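Local structure of Alpha/beta hydrolase family protein (Bacillus anthracis, 3OOS) at residues L26-L31 against N40-P45; N56-G61 against I78-A83; L104-A109 against Q215-V220; N153-D158 against A167-W172; M175-E180 against E184-L189. The protein is probably a hydrolase of the alpha/beta fold, whose substrate is not known. All coordinates share one frame; numbering follows the deposited sequence.

Contact 1 of 5, residues L26-L31 against N40-P45; sequences LCVTHL and NTFANP. With SO4 (sulfate ion), chain B.
Asn40 OD1 takes the backbone N-H groups of both Phe42 and Ala43, the two residues that meet Val28 on the other segment. Phe42 N lies 3.0 Å from Asn40 OD1, above the carbonyl plane and with a bent N-H angle of 131°; Ala43 N, at 3.1 Å from Asn40 OD1, comes in straighter and closer to that plane. These bonds make an Asx turn and Asx motif within the loop between strands 33-34 and 51-55, and Asn40 ND2 holds Ser192 O. Val28 belongs to the inner strand 25-28 of the parallel part of the alpha/beta hydrolase sheet. Its CG1, anti to the backbone N (chi1 173°), reaches obliquely to Phe42 CE2 at 3.7 Å and to Ala43 CB at 3.9 Å. Just past the strand, His30 NE2 donates to sulfate O3 over 2.8 Å, with the oxygen at the ring edge. The sulfate, probably from the crystallisation liquor, also bonds Tyr32 OH, Ala100 N and Ser99 OG of the likely nucleophile elbow, consistent with an anion held at the active site.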
# COMPACT_ATOMS: atom_id res chain seq x y z
N LEU A 26 -14.59 1.94 1.65
CA LEU A 26 -13.17 1.91 1.95
C LEU A 26 -12.39 1.99 0.65
O LEU A 26 -12.55 1.14 -0.23
CB LEU A 26 -12.81 0.62 2.71
CG LEU A 26 -11.34 0.46 3.11
CD1 LEU A 26 -11.02 1.37 4.29
CD2 LEU A 26 -11.06 -0.99 3.48
N CYS A 27 -11.57 3.02 0.53
CA CYS A 27 -10.66 3.17 -0.59
C CYS A 27 -9.37 2.41 -0.31
O CYS A 27 -8.79 2.53 0.77
CB CYS A 27 -10.37 4.65 -0.85
SG CYS A 27 -9.25 4.98 -2.22
N VAL A 28 -8.93 1.61 -1.28
CA VAL A 28 -7.65 0.91 -1.20
C VAL A 28 -6.86 1.18 -2.47
O VAL A 28 -7.39 1.05 -3.57
CB VAL A 28 -7.83 -0.63 -1.04
CG1 VAL A 28 -6.48 -1.35 -1.13
CG2 VAL A 28 -8.54 -0.96 0.26
N THR A 29 -5.60 1.56 -2.30
CA THR A 29 -4.70 1.66 -3.44
C THR A 29 -3.26 1.51 -2.97
O THR A 29 -3.01 1.30 -1.78
CB THR A 29 -4.94 2.96 -4.28
OG1 THR A 29 -4.32 2.83 -5.57
CG2 THR A 29 -4.40 4.20 -3.58
N HIS A 30 -2.33 1.59 -3.91
CA HIS A 30 -0.91 1.51 -3.61
C HIS A 30 -0.22 2.63 -4.38
O HIS A 30 -0.78 3.16 -5.33
CB HIS A 30 -0.36 0.15 -4.04
CG HIS A 30 1.06 -0.07 -3.63
ND1 HIS A 30 2.13 0.14 -4.47
CD2 HIS A 30 1.58 -0.47 -2.45
CE1 HIS A 30 3.25 -0.13 -3.83
NE2 HIS A 30 2.95 -0.50 -2.60
N LEU A 31 0.98 3.00 -3.95
CA LEU A 31 1.67 4.14 -4.54
C LEU A 31 2.20 3.89 -5.96
O LEU A 31 2.35 4.84 -6.74
CB LEU A 31 2.79 4.62 -3.62
CG LEU A 31 3.36 6.01 -3.92
CD1 LEU A 31 2.26 7.07 -3.90
CD2 LEU A 31 4.44 6.33 -2.91
N ASN A 40 -7.08 -8.01 -5.29
CA ASN A 40 -5.80 -7.92 -4.60
C ASN A 40 -5.90 -8.54 -3.22
O ASN A 40 -6.92 -8.40 -2.54
CB ASN A 40 -5.39 -6.44 -4.51
CG ASN A 40 -4.16 -6.24 -3.67
OD1 ASN A 40 -4.25 -5.86 -2.51
ND2 ASN A 40 -2.99 -6.49 -4.25
N THR A 41 -4.84 -9.23 -2.79
CA THR A 41 -4.88 -10.02 -1.56
C THR A 41 -4.85 -9.18 -0.27
O THR A 41 -5.27 -9.67 0.78
CB THR A 41 -3.76 -11.08 -1.51
OG1 THR A 41 -2.50 -10.45 -1.78
CG2 THR A 41 -4.01 -12.17 -2.54
N PHE A 42 -4.37 -7.94 -0.36
CA PHE A 42 -4.49 -7.00 0.75
C PHE A 42 -5.91 -6.43 0.83
O PHE A 42 -6.49 -6.33 1.91
CB PHE A 42 -3.44 -5.88 0.65
CG PHE A 42 -3.71 -4.69 1.52
CD1 PHE A 42 -3.61 -4.78 2.91
CD2 PHE A 42 -4.07 -3.47 0.95
CE1 PHE A 42 -3.87 -3.68 3.71
CE2 PHE A 42 -4.33 -2.36 1.75
CZ PHE A 42 -4.23 -2.46 3.14
N ALA A 43 -6.46 -6.06 -0.33
CA ALA A 43 -7.81 -5.49 -0.40
C ALA A 43 -8.91 -6.50 -0.07
O ALA A 43 -9.90 -6.15 0.58
CB ALA A 43 -8.06 -4.87 -1.78
N ASN A 44 -8.72 -7.75 -0.49
CA ASN A 44 -9.79 -8.75 -0.43
C ASN A 44 -10.40 -9.01 0.96
O ASN A 44 -11.62 -9.08 1.08
CB ASN A 44 -9.38 -10.06 -1.11
CG ASN A 44 -10.56 -10.85 -1.63
OD1 ASN A 44 -10.62 -12.07 -1.50
ND2 ASN A 44 -11.52 -10.16 -2.22
N PRO A 45 -9.56 -9.16 2.01
CA PRO A 45 -10.16 -9.40 3.33
C PRO A 45 -11.12 -8.29 3.78
O PRO A 45 -12.07 -8.56 4.51
CB PRO A 45 -8.95 -9.46 4.27
CG PRO A 45 -7.85 -9.94 3.39
CD PRO A 45 -8.09 -9.28 2.06
S SO4 B . 6.00 -2.02 -1.63
O1 SO4 B . 7.13 -1.62 -2.47
O2 SO4 B . 6.49 -2.77 -0.49
O3 SO4 B . 5.29 -0.82 -1.19
O4 SO4 B . 5.09 -2.85 -2.41

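Contact 2 of 5, residues N56-G61 against I78-A83; sequences NLKGCG and IKDLEA
The type II turn from Leu57 to Cys60, at the C-terminal end of strand 51-55, sets Leu57 and Lys58 against Leu81 and Asp80 of helix 74-87. The apolar half is one methyl pair, Leu57 CD2 to Leu81 CD2 at 3.9 Å, where the two side chains meet at a slant. The polar half is mediated by water. Lys58, bent at chi2, chi3 and chi4, runs across the Asp80 side chain at about a right angle, with CE 3.8 Å from Asp80 OD2, while NZ, 4.1 Å from that oxygen, makes no salt bridge. A water instead links Lys58 N, 2.9 Å away, to Asp80 OD2 at 2.7 Å, and two further waters lie between Lys58 NZ and the two carboxylate oxygens. The direct ionic partners lie elsewhere: Glu71 for Lys58 NZ and Arg12 for Asp80 OD1, which probably balances both charges in this buried place. The turn and helix 74-87 belong to the connection of the beta-alpha-beta crossover from strand 51-55 to the parallel strand 93-98 in an alpha/beta hydrolase sheet.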
# COMPACT_ATOMS: atom_id res chain seq x y z
N ASN A 56 -7.08 2.22 -9.46
CA ASN A 56 -5.92 2.42 -10.33
C ASN A 56 -5.63 3.92 -10.44
O ASN A 56 -6.45 4.69 -10.95
CB ASN A 56 -6.16 1.80 -11.72
CG ASN A 56 -5.73 0.34 -11.79
OD1 ASN A 56 -6.21 -0.43 -12.64
ND2 ASN A 56 -4.81 -0.05 -10.92
N LEU A 57 -4.46 4.32 -9.95
CA LEU A 57 -4.07 5.73 -9.95
C LEU A 57 -3.67 6.20 -11.35
O LEU A 57 -3.67 5.41 -12.30
CB LEU A 57 -2.94 5.98 -8.95
CG LEU A 57 -3.27 5.70 -7.49
CD1 LEU A 57 -2.03 5.88 -6.63
CD2 LEU A 57 -4.41 6.58 -7.00
N LYS A 58 -3.37 7.49 -11.48
CA LYS A 58 -2.84 8.04 -12.73
C LYS A 58 -1.66 7.18 -13.18
O LYS A 58 -0.77 6.86 -12.38
CB LYS A 58 -2.40 9.50 -12.51
CG LYS A 58 -2.19 10.34 -13.78
CD LYS A 58 -3.52 10.80 -14.42
CE LYS A 58 -4.31 11.78 -13.56
NZ LYS A 58 -3.67 13.13 -13.50
N GLY A 59 -1.66 6.79 -14.45
CA GLY A 59 -0.60 5.96 -15.01
C GLY A 59 -0.74 4.46 -14.78
O GLY A 59 0.15 3.69 -15.14
N CYS A 60 -1.86 4.05 -14.19
CA CYS A 60 -2.09 2.64 -13.83
C CYS A 60 -3.29 2.07 -14.57
O CYS A 60 -4.35 2.69 -14.62
CB CYS A 60 -2.36 2.51 -12.33
SG CYS A 60 -1.06 3.17 -11.30
N GLY A 61 -3.12 0.86 -15.12
CA GLY A 61 -4.21 0.17 -15.80
C GLY A 61 -4.87 1.03 -16.87
O GLY A 61 -4.19 1.61 -17.72
N ILE A 78 -3.63 12.31 -3.61
CA ILE A 78 -4.73 12.56 -2.67
C ILE A 78 -5.84 13.40 -3.32
O ILE A 78 -7.03 13.10 -3.14
CB ILE A 78 -4.24 13.19 -1.34
CG1 ILE A 78 -3.26 12.26 -0.62
CG2 ILE A 78 -5.43 13.50 -0.40
CD1 ILE A 78 -3.69 10.80 -0.56
N LYS A 79 -5.45 14.41 -4.09
CA LYS A 79 -6.41 15.23 -4.83
C LYS A 79 -7.22 14.39 -5.82
O LYS A 79 -8.43 14.59 -5.98
CB LYS A 79 -5.70 16.38 -5.55
CG LYS A 79 -4.98 17.33 -4.60
CD LYS A 79 -4.23 18.40 -5.38
CE LYS A 79 -3.60 19.41 -4.44
NZ LYS A 79 -4.63 20.15 -3.67
N ASP A 80 -6.56 13.43 -6.47
CA ASP A 80 -7.22 12.48 -7.38
C ASP A 80 -8.22 11.60 -6.63
O ASP A 80 -9.36 11.43 -7.07
CB ASP A 80 -6.20 11.61 -8.11
CG ASP A 80 -5.44 12.35 -9.20
OD1 ASP A 80 -5.78 13.52 -9.50
OD2 ASP A 80 -4.51 11.75 -9.78
N LEU A 81 -7.79 11.04 -5.50
CA LEU A 81 -8.67 10.20 -4.68
C LEU A 81 -9.87 10.99 -4.15
O LEU A 81 -10.98 10.47 -4.08
CB LEU A 81 -7.90 9.54 -3.54
CG LEU A 81 -6.85 8.50 -3.96
CD1 LEU A 81 -6.04 8.03 -2.76
CD2 LEU A 81 -7.49 7.31 -4.69
N GLU A 82 -9.63 12.24 -3.78
CA GLU A 82 -10.70 13.12 -3.32
C GLU A 82 -11.71 13.40 -4.43
O GLU A 82 -12.92 13.44 -4.18
CB GLU A 82 -10.11 14.41 -2.75
CG GLU A 82 -9.56 14.24 -1.34
CD GLU A 82 -10.66 14.08 -0.31
OE1 GLU A 82 -11.16 15.11 0.18
OE2 GLU A 82 -11.02 12.92 0.01
N ALA A 83 -11.22 13.58 -5.66
CA ALA A 83 -12.09 13.78 -6.81
C ALA A 83 -12.95 12.55 -7.09
O ALA A 83 -14.12 12.67 -7.45
CB ALA A 83 -11.27 14.18 -8.04
O HOH W 1 -3.47 9.35 -9.25
O HOH W 2 -2.52 13.40 -10.44
O HOH W 3 -5.37 14.59 -11.99

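Contact 3 of 5, residues L104-A109 against Q215-V220; sequences LALVYA and QKLKFV
Leu106 and Leu217 carry nearly the same torsions, CG beside the backbone N (chi1 -63° and -71°) with an extended chi2, and these bring one methyl of each to the other segment. Leu106 CD2 meets Leu217 CD2 at 3.9 Å, the two side chains crossing at about a right angle. The contact joins helix 100-112, which in the alpha/beta hydrolase fold follows the nucleophile elbow, a pattern this chain appears to share, to the short helix 214-217 and the turn that leads on towards strand 224-229. No hydrogen bond links the two segments, and the four side chains that touch are all buried. The pair of leucines is enclosed further by Ile243 and Leu246 of helix 237-246, the former against Leu106 and the latter against Leu217. One turn along the helix, Ala109 faces Val220, the last residue of a type I turn begun at Leu217 and closed by Val220 N donating to Leu217 O over 3.1 Å. That turn swings the chain round, so that Leu217 and Val220 present their side chains to residues three apart on the same helix. Just past the end of helix 100-112, Gln113 NE2 bonds Phe219 O in the exposed part of the turn. Both valine methyls press on a single carbon: Val220 CG1 lies 3.9 Å and Val220 CG2 4.0 Å from Ala109 CB.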
# COMPACT_ATOMS: atom_id res chain seq x y z
N LEU A 104 1.13 6.47 1.76
CA LEU A 104 0.09 7.24 1.10
C LEU A 104 -1.10 7.49 2.04
O LEU A 104 -1.66 8.59 2.05
CB LEU A 104 -0.35 6.55 -0.20
CG LEU A 104 -1.39 7.26 -1.07
CD1 LEU A 104 -0.91 8.65 -1.53
CD2 LEU A 104 -1.75 6.39 -2.26
N ALA A 105 -1.47 6.47 2.82
CA ALA A 105 -2.52 6.60 3.84
C ALA A 105 -2.23 7.73 4.83
O ALA A 105 -3.12 8.50 5.18
CB ALA A 105 -2.70 5.28 4.59
N LEU A 106 -0.98 7.80 5.28
CA LEU A 106 -0.57 8.83 6.23
C LEU A 106 -0.68 10.22 5.61
O LEU A 106 -1.11 11.16 6.27
CB LEU A 106 0.85 8.57 6.75
CG LEU A 106 1.02 7.27 7.55
CD1 LEU A 106 2.49 7.03 7.87
CD2 LEU A 106 0.18 7.25 8.84
N VAL A 107 -0.29 10.34 4.34
CA VAL A 107 -0.43 11.61 3.62
C VAL A 107 -1.91 11.96 3.38
O VAL A 107 -2.28 13.13 3.49
CB VAL A 107 0.41 11.63 2.32
CG1 VAL A 107 0.21 12.94 1.55
CG2 VAL A 107 1.89 11.45 2.65
N TYR A 108 -2.75 10.97 3.10
CA TYR A 108 -4.20 11.23 3.01
C TYR A 108 -4.69 11.87 4.32
O TYR A 108 -5.43 12.87 4.30
CB TYR A 108 -4.98 9.94 2.71
CG TYR A 108 -6.28 10.13 1.93
CD1 TYR A 108 -7.08 11.27 2.10
CD2 TYR A 108 -6.72 9.15 1.04
CE1 TYR A 108 -8.28 11.43 1.38
CE2 TYR A 108 -7.90 9.29 0.33
CZ TYR A 108 -8.68 10.43 0.50
OH TYR A 108 -9.85 10.55 -0.22
N ALA A 109 -4.26 11.30 5.44
CA ALA A 109 -4.66 11.82 6.76
C ALA A 109 -4.14 13.24 7.01
O ALA A 109 -4.87 14.10 7.50
CB ALA A 109 -4.21 10.87 7.85
N GLN A 215 5.84 14.98 12.45
CA GLN A 215 5.27 16.05 13.27
C GLN A 215 3.78 16.23 12.98
O GLN A 215 2.98 16.44 13.90
CB GLN A 215 6.03 17.36 13.09
CG GLN A 215 7.47 17.34 13.62
CD GLN A 215 7.55 17.04 15.12
OE1 GLN A 215 6.74 17.51 15.92
NE2 GLN A 215 8.55 16.25 15.51
N LYS A 216 3.41 16.12 11.71
CA LYS A 216 2.02 16.27 11.32
C LYS A 216 1.13 15.15 11.86
O LYS A 216 -0.06 15.37 12.08
CB LYS A 216 1.88 16.40 9.80
CG LYS A 216 2.24 17.79 9.28
CD LYS A 216 1.91 17.99 7.80
CE LYS A 216 2.80 17.16 6.88
NZ LYS A 216 4.25 17.50 7.01
N LEU A 217 1.70 13.97 12.11
CA LEU A 217 0.92 12.84 12.64
C LEU A 217 0.30 13.13 14.01
O LEU A 217 -0.75 12.57 14.35
CB LEU A 217 1.74 11.56 12.70
CG LEU A 217 2.10 10.88 11.37
CD1 LEU A 217 2.73 9.53 11.66
CD2 LEU A 217 0.89 10.73 10.45
N LYS A 218 0.94 14.00 14.78
CA LYS A 218 0.46 14.38 16.11
C LYS A 218 -0.88 15.12 16.03
O LYS A 218 -1.58 15.26 17.04
CB LYS A 218 1.51 15.22 16.83
CG LYS A 218 2.84 14.51 17.05
CD LYS A 218 3.90 15.43 17.64
CE LYS A 218 5.03 14.63 18.25
NZ LYS A 218 6.21 15.48 18.58
N PHE A 219 -1.23 15.60 14.84
CA PHE A 219 -2.45 16.36 14.63
C PHE A 219 -3.50 15.60 13.82
O PHE A 219 -4.55 16.15 13.46
CB PHE A 219 -2.13 17.73 14.02
CG PHE A 219 -1.18 18.54 14.86
CD1 PHE A 219 -1.65 19.26 15.96
CD2 PHE A 219 0.18 18.56 14.58
CE1 PHE A 219 -0.77 19.99 16.76
CE2 PHE A 219 1.07 19.29 15.37
CZ PHE A 219 0.59 20.01 16.46
N VAL A 220 -3.21 14.33 13.55
CA VAL A 220 -4.16 13.41 12.91
C VAL A 220 -5.09 12.85 14.00
O VAL A 220 -4.63 12.18 14.93
CB VAL A 220 -3.43 12.28 12.15
CG1 VAL A 220 -4.41 11.19 11.69
CG2 VAL A 220 -2.67 12.86 10.95

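Contact 4 of 5, residues N153-D158 against A167-W172; sequences NALNDD and ALSREW
Leu168 starts its part in the contact at CB, which lies 3.9 Å from Leu155 CD2 and 4.2 Å from Leu155 CG. Its CG stands beside the backbone N (chi1 -64°), and from there the CD1 branch runs on to Ala154 CB, a closer approach of 3.6 Å. The Leu168 side chain thus passes alongside that of Leu155, the two pointing in opposite directions: the base of Leu168 sits by the end of Leu155, and its tip by the alanine that precedes Leu155. The touching residues lie on the last turn of helix 145-155 and the middle of helix 162-176, two consecutive helices of the region between strands 116-122 and 224-229, where alpha/beta hydrolases commonly insert a cap. One turn on along helix 162-176, Trp172 continues the interface by packing on Ile148 and Met152. Leu155 CD2 also touches Ser169 OG at 3.9 Å, a contact without a hydrogen bond. That hydroxyl is engaged within its own helix by Arg165 O, and it also bonds a tetraethylene glycol molecule, probably from the crystallisation liquor. Arg165 NH2, from helix 162-176, bonds Leu155 O at the end of helix 145-155.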
# COMPACT_ATOMS: atom_id res chain seq x y z
N ASN A 153 17.09 -3.24 -9.44
CA ASN A 153 17.53 -2.67 -10.71
C ASN A 153 17.11 -3.53 -11.89
O ASN A 153 16.65 -3.01 -12.91
CB ASN A 153 19.05 -2.44 -10.70
CG ASN A 153 19.46 -1.31 -9.77
OD1 ASN A 153 18.63 -0.54 -9.28
ND2 ASN A 153 20.77 -1.20 -9.52
N ALA A 154 17.23 -4.85 -11.74
CA ALA A 154 16.86 -5.77 -12.81
C ALA A 154 15.34 -5.85 -13.01
O ALA A 154 14.87 -5.92 -14.14
CB ALA A 154 17.45 -7.15 -12.55
N LEU A 155 14.58 -5.82 -11.92
CA LEU A 155 13.12 -5.83 -12.03
C LEU A 155 12.57 -4.55 -12.65
O LEU A 155 11.55 -4.58 -13.35
CB LEU A 155 12.47 -6.12 -10.67
CG LEU A 155 12.58 -7.56 -10.14
CD1 LEU A 155 12.03 -7.64 -8.72
CD2 LEU A 155 11.86 -8.56 -11.05
N ASN A 156 13.26 -3.43 -12.43
CA ASN A 156 12.88 -2.12 -12.99
C ASN A 156 13.33 -1.93 -14.46
O ASN A 156 13.06 -0.89 -15.07
CB ASN A 156 13.40 -0.98 -12.11
CG ASN A 156 12.74 0.37 -12.42
OD1 ASN A 156 13.38 1.42 -12.31
ND2 ASN A 156 11.47 0.35 -12.79
N ASP A 157 14.01 -2.93 -15.01
CA ASP A 157 14.41 -2.92 -16.41
C ASP A 157 13.42 -3.72 -17.24
O ASP A 157 13.26 -4.93 -17.05
CB ASP A 157 15.83 -3.48 -16.57
CG ASP A 157 16.39 -3.31 -17.98
OD1 ASP A 157 15.66 -2.86 -18.89
OD2 ASP A 157 17.58 -3.62 -18.18
N ASP A 158 12.76 -3.04 -18.19
CA ASP A 158 11.77 -3.67 -19.05
C ASP A 158 12.38 -4.70 -20.00
O ASP A 158 11.67 -5.54 -20.57
CB ASP A 158 10.98 -2.61 -19.83
CG ASP A 158 10.03 -1.82 -18.94
OD1 ASP A 158 9.53 -2.39 -17.94
OD2 ASP A 158 9.79 -0.63 -19.23
N ALA A 167 12.70 -15.74 -11.76
CA ALA A 167 13.62 -16.11 -10.68
C ALA A 167 13.74 -15.00 -9.64
O ALA A 167 13.67 -15.26 -8.43
CB ALA A 167 14.99 -16.46 -11.25
N LEU A 168 13.89 -13.76 -10.10
CA LEU A 168 14.02 -12.60 -9.21
C LEU A 168 12.77 -12.37 -8.36
O LEU A 168 12.86 -12.04 -7.18
CB LEU A 168 14.35 -11.34 -10.01
CG LEU A 168 15.69 -11.32 -10.75
CD1 LEU A 168 15.71 -10.17 -11.73
CD2 LEU A 168 16.86 -11.22 -9.78
N SER A 169 11.61 -12.53 -8.99
CA SER A 169 10.33 -12.35 -8.31
C SER A 169 10.14 -13.40 -7.22
O SER A 169 9.63 -13.09 -6.14
CB SER A 169 9.18 -12.42 -9.31
OG SER A 169 9.33 -11.40 -10.29
N ARG A 170 10.58 -14.63 -7.51
CA ARG A 170 10.54 -15.73 -6.55
C ARG A 170 11.44 -15.43 -5.36
O ARG A 170 11.04 -15.57 -4.20
CB ARG A 170 10.97 -17.03 -7.23
CG ARG A 170 10.90 -18.27 -6.35
CD ARG A 170 9.47 -18.68 -6.12
NE ARG A 170 9.38 -19.96 -5.41
CZ ARG A 170 8.26 -20.66 -5.29
NH1 ARG A 170 7.14 -20.22 -5.84
NH2 ARG A 170 8.26 -21.81 -4.64
N GLU A 171 12.68 -15.02 -5.66
CA GLU A 171 13.65 -14.68 -4.63
C GLU A 171 13.11 -13.58 -3.71
O GLU A 171 13.22 -13.66 -2.49
CB GLU A 171 14.98 -14.25 -5.28
CG GLU A 171 16.15 -14.11 -4.31
CD GLU A 171 17.47 -13.84 -5.02
OE1 GLU A 171 17.48 -13.78 -6.27
OE2 GLU A 171 18.49 -13.70 -4.33
N TRP A 172 12.52 -12.55 -4.32
CA TRP A 172 11.92 -11.45 -3.57
C TRP A 172 10.80 -11.94 -2.65
O TRP A 172 10.76 -11.58 -1.47
CB TRP A 172 11.40 -10.36 -4.51
CG TRP A 172 10.98 -9.12 -3.77
CD1 TRP A 172 9.78 -8.90 -3.16
CD2 TRP A 172 11.77 -7.95 -3.54
NE1 TRP A 172 9.77 -7.66 -2.57
CE2 TRP A 172 10.98 -7.06 -2.79
CE3 TRP A 172 13.07 -7.57 -3.89
CZ2 TRP A 172 11.44 -5.80 -2.38
CZ3 TRP A 172 13.54 -6.32 -3.48
CH2 TRP A 172 12.72 -5.45 -2.74

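Contact 5 of 5, residues M175-E180 against E184-L189; sequences MSFYSE and EEALKL
Phe177 and Ala186 make the packed side of this contact, while Glu180 and Glu184 line its wet, exposed side. The short helix 180-186 runs from one segment into the other, with Ser179 at the N-cap: its OG bonds Lys182 N just beyond the segment. Phe177 CG stands beside the backbone N (chi1 -86°), which turns the ring towards Ala186, with CE1 and CZ both 4.1 Å from Ala186 CB. The methyl approaches the ring obliquely. Val264 of helix 262-265 touches both residues and fills in the apolar side. On the outer side the link is a helical backbone bond, Glu184 N to Glu180 O at 3.1 Å with an N-H angle of 163°. Glu184 has two conformers, and in one of them its OE1 takes a bond from a water and may pair with Arg170, itself modelled in two conformers. The same water donates to Glu180 O over 2.8 Å, giving that carbonyl a second donor.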
# COMPACT_ATOMS: atom_id res chain seq x y z
N MSE A 175 11.93 -13.89 0.47
CA MSE A 175 12.47 -12.99 1.48
C MSE A 175 11.34 -12.27 2.23
O MSE A 175 11.52 -11.85 3.37
CB MSE A 175 13.38 -11.96 0.81
CG MSE A 175 13.93 -10.92 1.74
SE MSE A 175 14.55 -9.41 0.72
CE MSE A 175 12.87 -8.80 -0.09
N SER A 176 10.19 -12.16 1.57
CA SER A 176 9.05 -11.37 2.05
C SER A 176 8.00 -12.17 2.82
O SER A 176 7.02 -11.60 3.30
CB SER A 176 8.37 -10.69 0.86
OG SER A 176 9.29 -9.90 0.14
N PHE A 177 8.22 -13.48 2.92
CA PHE A 177 7.31 -14.39 3.61
C PHE A 177 8.02 -15.15 4.71
O PHE A 177 9.10 -15.71 4.49
CB PHE A 177 6.72 -15.41 2.62
CG PHE A 177 5.50 -14.92 1.90
CD1 PHE A 177 4.23 -15.35 2.29
CD2 PHE A 177 5.61 -14.04 0.82
CE1 PHE A 177 3.09 -14.90 1.62
CE2 PHE A 177 4.48 -13.59 0.15
CZ PHE A 177 3.21 -14.02 0.55
N TYR A 178 7.40 -15.19 5.88
CA TYR A 178 7.92 -15.93 7.02
C TYR A 178 7.94 -17.44 6.73
O TYR A 178 8.92 -18.12 7.04
CB TYR A 178 7.08 -15.62 8.26
CG TYR A 178 7.31 -16.53 9.45
CD1 TYR A 178 8.33 -16.28 10.35
CD2 TYR A 178 6.49 -17.63 9.67
CE1 TYR A 178 8.54 -17.11 11.45
CE2 TYR A 178 6.69 -18.47 10.75
CZ TYR A 178 7.71 -18.21 11.64
OH TYR A 178 7.90 -19.04 12.71
N SER A 179 6.87 -17.92 6.11
CA SER A 179 6.69 -19.35 5.84
C SER A 179 6.60 -19.63 4.35
O SER A 179 5.80 -19.03 3.63
CB SER A 179 5.43 -19.86 6.55
OG SER A 179 5.00 -21.11 6.03
N GLU A 180 7.42 -20.57 3.88
CA GLU A 180 7.39 -20.98 2.48
C GLU A 180 6.04 -21.59 2.11
O GLU A 180 5.55 -21.37 1.00
CB GLU A 180 8.53 -21.95 2.16
CG GLU A 180 9.91 -21.31 2.33
CD GLU A 180 11.04 -22.07 1.65
OE1 GLU A 180 10.80 -23.17 1.09
OE2 GLU A 180 12.18 -21.57 1.68
N GLU A 184 3.33 -20.45 -0.90
CA GLU A 184 2.77 -21.36 -1.89
C GLU A 184 1.25 -21.29 -1.89
O GLU A 184 0.63 -21.27 -2.96
CB GLU A 184 3.27 -22.79 -1.64
CG GLU A 184 3.50 -23.57 -2.92
CD GLU A 184 4.33 -22.80 -3.93
OE1 GLU A 184 5.33 -22.16 -3.54
OE2 GLU A 184 3.98 -22.83 -5.13
N GLU A 185 0.64 -21.23 -0.71
CA GLU A 185 -0.81 -21.13 -0.59
C GLU A 185 -1.32 -19.77 -1.08
O GLU A 185 -2.37 -19.70 -1.72
CB GLU A 185 -1.25 -21.37 0.86
CG GLU A 185 -1.05 -22.82 1.31
CD GLU A 185 -1.36 -23.04 2.78
OE1 GLU A 185 -1.86 -22.11 3.45
OE2 GLU A 185 -1.10 -24.16 3.26
N ALA A 186 -0.57 -18.71 -0.80
CA ALA A 186 -0.96 -17.36 -1.22
C ALA A 186 -0.99 -17.22 -2.74
O ALA A 186 -1.82 -16.49 -3.29
CB ALA A 186 -0.03 -16.31 -0.61
N LEU A 187 -0.09 -17.93 -3.42
CA LEU A 187 0.01 -17.87 -4.88
C LEU A 187 -1.22 -18.43 -5.60
O LEU A 187 -1.44 -18.13 -6.78
CB LEU A 187 1.29 -18.55 -5.37
CG LEU A 187 2.60 -17.81 -5.07
CD1 LEU A 187 3.80 -18.71 -5.27
CD2 LEU A 187 2.73 -16.52 -5.89
N LYS A 188 -2.01 -19.24 -4.89
CA LYS A 188 -3.23 -19.83 -5.44
C LYS A 188 -4.41 -18.86 -5.41
O LYS A 188 -5.41 -19.06 -6.10
CB LYS A 188 -3.60 -21.12 -4.70
CG LYS A 188 -2.72 -22.32 -5.03
CD LYS A 188 -3.45 -23.62 -4.74
CE LYS A 188 -4.04 -23.65 -3.34
NZ LYS A 188 -4.74 -24.93 -3.04
N LEU A 189 -4.28 -17.81 -4.59
CA LEU A 189 -5.33 -16.80 -4.46
C LEU A 189 -5.32 -15.85 -5.64
O LEU A 189 -4.25 -15.55 -6.19
CB LEU A 189 -5.15 -16.02 -3.15
CG LEU A 189 -5.22 -16.80 -1.83
CD1 LEU A 189 -4.79 -15.93 -0.66
CD2 LEU A 189 -6.61 -17.38 -1.59
O HOH W 4 7.12 -21.64 -1.31

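Contacts 1, 2 and 3 are buried and belong to the sheet and its flanking helices, whereas contact 4 is partly buried and contact 5 lies at the surface. Cys27 and Thr29 of contact 1 pack on Leu81 of contact 2, and Leu104 of contact 3 packs on Thr29. Glu82 and Tyr108, probably hydrogen-bonded, join the helices of contacts 2 and 3. Contacts 4 and 5 share helix 162-176, and Arg170 and Glu184 can form a salt bridge between them in the conformers modelled. Contacts 1 and 3 are apolar across their segments, contact 4 nearly so with one serine hydroxyl at its margin, while waters bridge charged or carbonyl groups in contacts 2 and 5. His30 of contact 1 hydrogen-bonds the sulfate.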